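PDB 5NNP: N-terminal acetyltransferase-like protein from Chaetomium thermophilum, which probably serves as the TPR-repeat auxiliary subunit of an N-terminal acetyltransferase A complex, supporting acetyl transfer to protein N-termini. Local coordinates for residues I198-D203 with M543-D548. Numbering follows the deposited sequence.
Sequences IAERGD and MVRWED
The carboxylate of Glu200 lies at the edge of the Arg545 guanidinium, the carboxylate carbon CD falling in the guanidinium plane, and neither group places an atom over a face of the other. The two planes are 24° apart, and each oxygen meets its own terminal nitrogen in a bidentate, end-on salt bridge. Arg545 NH1 donates to Glu200 OE1 at 2.9 Å. Arg545 NH2 reaches Glu200 OE2 at 3.1 Å, and both bonds are nearly straight. On the carboxylate side the match is less even: OE2 is approached through its syn lone pair, while OE1, also met on the syn side, has its donor 27° out of the carboxylate plane.

Each side chain sets off with CG anti to its own carbonyl carbon and then runs extended, and the two come from opposite directions to span 14.1 Å between the CA atoms of Glu200 and Arg545. In the all-helical TPR-like fold of this auxiliary subunit, the bond joins the C-terminal end of helix 185-200 to helix 537-547, more than 300 residues further along the chain. Beyond Glu200, helix 185-200 closes in a Schellman motif: Gly202 takes a positive phi, with Gly202 N bonding to Ala199 O and, weakly, Asp203 N to Ile198 O. Asp203 then caps the start of helix 204-214.

Helix 146-159 fills in beside the bridge: His157 NE2 hydrogen-bonds to Glu200 OE2, giving that oxygen a second partner, and Arg545 also touches His157. Both bridging residues are exposed, and solvent would be expected to weaken the attraction between their charges. On helix 537-547 Val544 packs on Leu158; Arg126 forms a salt bridge with Asp548 and a hydrogen bond to the Val544 carbonyl.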
ATOM      1  N   ILE A 198     -22.944   3.975 -11.500  1.00 39.16           N
ATOM      2  CA  ILE A 198     -23.901   5.053 -11.697  1.00 36.89           C
ATOM      3  C   ILE A 198     -23.416   6.372 -11.086  1.00 37.63           C
ATOM      4  O   ILE A 198     -23.551   7.425 -11.685  1.00 48.35           O
ATOM      5  CB  ILE A 198     -25.270   4.696 -11.095  1.00 41.93           C
ATOM      6  CG1 ILE A 198     -25.847   3.460 -11.795  1.00 39.56           C
ATOM      7  CG2 ILE A 198     -26.228   5.887 -11.208  1.00 45.49           C
ATOM      8  CD1 ILE A 198     -27.194   2.973 -11.242  1.00 35.80           C
ATOM      9  N   ALA A 199     -22.834   6.319  -9.896  1.00 42.38           N
ATOM     10  CA  ALA A 199     -22.387   7.538  -9.246  1.00 46.91           C
ATOM     11  C   ALA A 199     -21.169   8.100  -9.976  1.00 42.77           C
ATOM     12  O   ALA A 199     -21.084   9.301 -10.222  1.00 35.93           O
ATOM     13  CB  ALA A 199     -22.081   7.284  -7.777  1.00 31.49           C
ATOM     14  N   GLU A 200     -20.238   7.228 -10.346  1.00 40.23           N
ATOM     15  CA  GLU A 200     -19.082   7.684 -11.112  1.00 45.82           C
ATOM     16  C   GLU A 200     -19.512   8.349 -12.434  1.00 51.05           C
ATOM     17  O   GLU A 200     -18.817   9.228 -12.934  1.00 49.10           O
ATOM     18  CB  GLU A 200     -18.110   6.533 -11.383  1.00 41.54           C
ATOM     19  CG  GLU A 200     -17.337   6.092 -10.154  1.00 48.03           C
ATOM     20  CD  GLU A 200     -16.153   5.206 -10.486  1.00 55.08           C
ATOM     21  OE1 GLU A 200     -15.579   4.613  -9.536  1.00 53.90           O
ATOM     22  OE2 GLU A 200     -15.808   5.109 -11.689  1.00 48.20           O
ATOM     23  N   ARG A 201     -20.658   7.949 -12.984  1.00 44.32           N
ATOM     24  CA  ARG A 201     -21.175   8.632 -14.160  1.00 46.01           C
ATOM     25  C   ARG A 201     -21.690  10.014 -13.761  1.00 50.92           C
ATOM     26  O   ARG A 201     -21.937  10.850 -14.624  1.00 50.27           O
ATOM     27  CB  ARG A 201     -22.272   7.818 -14.855  1.00 37.03           C
ATOM     28  CG  ARG A 201     -21.770   6.465 -15.327  1.00 42.90           C
ATOM     29  CD  ARG A 201     -22.830   5.698 -16.080  1.00 42.52           C
ATOM     30  NE  ARG A 201     -23.285   6.446 -17.242  1.00 42.96           N
ATOM     31  CZ  ARG A 201     -24.357   6.137 -17.956  1.00 45.11           C
ATOM     32  NH1 ARG A 201     -25.102   5.088 -17.615  1.00 49.63           N
ATOM     33  NH2 ARG A 201     -24.690   6.884 -18.999  1.00 44.23           N
ATOM     34  N   GLY A 202     -21.831  10.256 -12.456  1.00 47.76           N
ATOM     35  CA  GLY A 202     -22.139  11.590 -11.958  1.00 45.46           C
ATOM     36  C   GLY A 202     -23.612  11.809 -11.700  1.00 52.47           C
ATOM     37  O   GLY A 202     -24.052  12.931 -11.468  1.00 51.87           O
ATOM     38  N   ASP A 203     -24.374  10.721 -11.744  1.00 56.79           N
ATOM     39  CA  ASP A 203     -25.817  10.765 -11.552  1.00 53.39           C
ATOM     40  C   ASP A 203     -26.184  10.418 -10.110  1.00 52.60           C
ATOM     41  O   ASP A 203     -26.693   9.334  -9.835  1.00 48.77           O
ATOM     42  CB  ASP A 203     -26.493   9.798 -12.511  1.00 57.65           C
ATOM     43  CG  ASP A 203     -27.880  10.244 -12.910  1.00 67.43           C
ATOM     44  OD1 ASP A 203     -28.280   9.937 -14.054  1.00 72.16           O
ATOM     45  OD2 ASP A 203     -28.565  10.891 -12.086  1.00 70.86           O
ATOM     46  N   MET A 543      -7.976  -2.035  -6.069  1.00 28.04           N
ATOM     47  CA  MET A 543      -6.613  -2.523  -6.133  1.00 26.21           C
ATOM     48  C   MET A 543      -5.928  -2.045  -7.405  1.00 33.64           C
ATOM     49  O   MET A 543      -4.848  -1.455  -7.354  1.00 35.87           O
ATOM     50  CB  MET A 543      -6.596  -4.042  -6.051  1.00 21.55           C
ATOM     51  CG  MET A 543      -5.201  -4.597  -6.106  1.00 32.53           C
ATOM     52  SD  MET A 543      -5.100  -6.112  -7.062  1.00 45.85           S
ATOM     53  CE  MET A 543      -5.644  -5.524  -8.636  1.00 23.30           C
ATOM     54  N   VAL A 544      -6.583  -2.297  -8.538  1.00 33.40           N
ATOM     55  CA  VAL A 544      -6.134  -1.841  -9.841  1.00 34.55           C
ATOM     56  C   VAL A 544      -5.767  -0.344  -9.853  1.00 38.52           C
ATOM     57  O   VAL A 544      -4.717   0.049 -10.362  1.00 29.90           O
ATOM     58  CB  VAL A 544      -7.221  -2.091 -10.915  1.00 36.04           C
ATOM     59  CG1 VAL A 544      -6.863  -1.350 -12.210  1.00 23.07           C
ATOM     60  CG2 VAL A 544      -7.397  -3.603 -11.161  1.00 22.99           C
ATOM     61  N   ARG A 545      -6.639   0.483  -9.292  1.00 36.33           N
ATOM     62  CA  ARG A 545      -6.399   1.914  -9.291  1.00 36.51           C
ATOM     63  C   ARG A 545      -5.227   2.283  -8.380  1.00 39.66           C
ATOM     64  O   ARG A 545      -4.438   3.159  -8.726  1.00 43.92           O
ATOM     65  CB  ARG A 545      -7.672   2.666  -8.899  1.00 30.74           C
ATOM     66  CG  ARG A 545      -8.725   2.628 -10.016  1.00 29.88           C
ATOM     67  CD  ARG A 545     -10.078   3.184  -9.591  1.00 29.80           C
ATOM     68  NE  ARG A 545     -10.958   3.342 -10.742  1.00 36.56           N
ATOM     69  CZ  ARG A 545     -12.217   3.752 -10.672  1.00 42.34           C
ATOM     70  NH1 ARG A 545     -12.748   4.041  -9.488  1.00 38.55           N
ATOM     71  NH2 ARG A 545     -12.935   3.871 -11.790  1.00 41.27           N
ATOM     72  N   TRP A 546      -5.098   1.608  -7.239  1.00 35.37           N
ATOM     73  CA  TRP A 546      -3.927   1.789  -6.389  1.00 29.02           C
ATOM     74  C   TRP A 546      -2.653   1.366  -7.112  1.00 33.88           C
ATOM     75  O   TRP A 546      -1.650   2.072  -7.088  1.00 41.83           O
ATOM     76  CB  TRP A 546      -4.064   1.006  -5.090  1.00 27.29           C
ATOM     77  CG  TRP A 546      -2.751   0.764  -4.437  1.00 35.59           C
ATOM     78  CD1 TRP A 546      -1.877   1.705  -3.962  1.00 39.83           C
ATOM     79  CD2 TRP A 546      -2.153  -0.506  -4.172  1.00 34.10           C
ATOM     80  NE1 TRP A 546      -0.769   1.095  -3.427  1.00 36.12           N
ATOM     81  CE2 TRP A 546      -0.914  -0.263  -3.549  1.00 38.03           C
ATOM     82  CE3 TRP A 546      -2.544  -1.824  -4.401  1.00 34.64           C
ATOM     83  CZ2 TRP A 546      -0.063  -1.295  -3.162  1.00 37.82           C
ATOM     84  CZ3 TRP A 546      -1.696  -2.848  -4.010  1.00 33.57           C
ATOM     85  CH2 TRP A 546      -0.472  -2.578  -3.399  1.00 29.86           C
ATOM     86  N   GLU A 547      -2.706   0.215  -7.765  1.00 30.46           N
ATOM     87  CA  GLU A 547      -1.585  -0.305  -8.533  1.00 30.07           C
ATOM     88  C   GLU A 547      -1.134   0.651  -9.668  1.00 42.57           C
ATOM     89  O   GLU A 547       0.058   0.747  -9.995  1.00 33.85           O
ATOM     90  CB  GLU A 547      -1.975  -1.681  -9.089  1.00 28.20           C
ATOM     91  CG  GLU A 547      -0.831  -2.625  -9.391  1.00 41.56           C
ATOM     92  CD  GLU A 547      -0.090  -3.113  -8.145  1.00 48.75           C
ATOM     93  OE1 GLU A 547      -0.521  -4.103  -7.501  1.00 38.06           O
ATOM     94  OE2 GLU A 547       0.948  -2.500  -7.823  1.00 52.53           O
ATOM     95  N   ASP A 548      -2.089   1.360 -10.267  1.00 41.28           N
ATOM     96  CA  ASP A 548      -1.773   2.294 -11.341  1.00 37.36           C
ATOM     97  C   ASP A 548      -0.869   3.416 -10.842  1.00 44.25           C
ATOM     98  O   ASP A 548      -0.201   4.083 -11.637  1.00 49.20           O
ATOM     99  CB  ASP A 548      -3.043   2.909 -11.943  1.00 38.30           C
ATOM    100  CG  ASP A 548      -3.827   1.934 -12.819  1.00 44.97           C
ATOM    101  OD1 ASP A 548      -3.231   0.955 -13.331  1.00 34.79           O
ATOM    102  OD2 ASP A 548      -5.052   2.167 -12.992  1.00 39.29           O
TER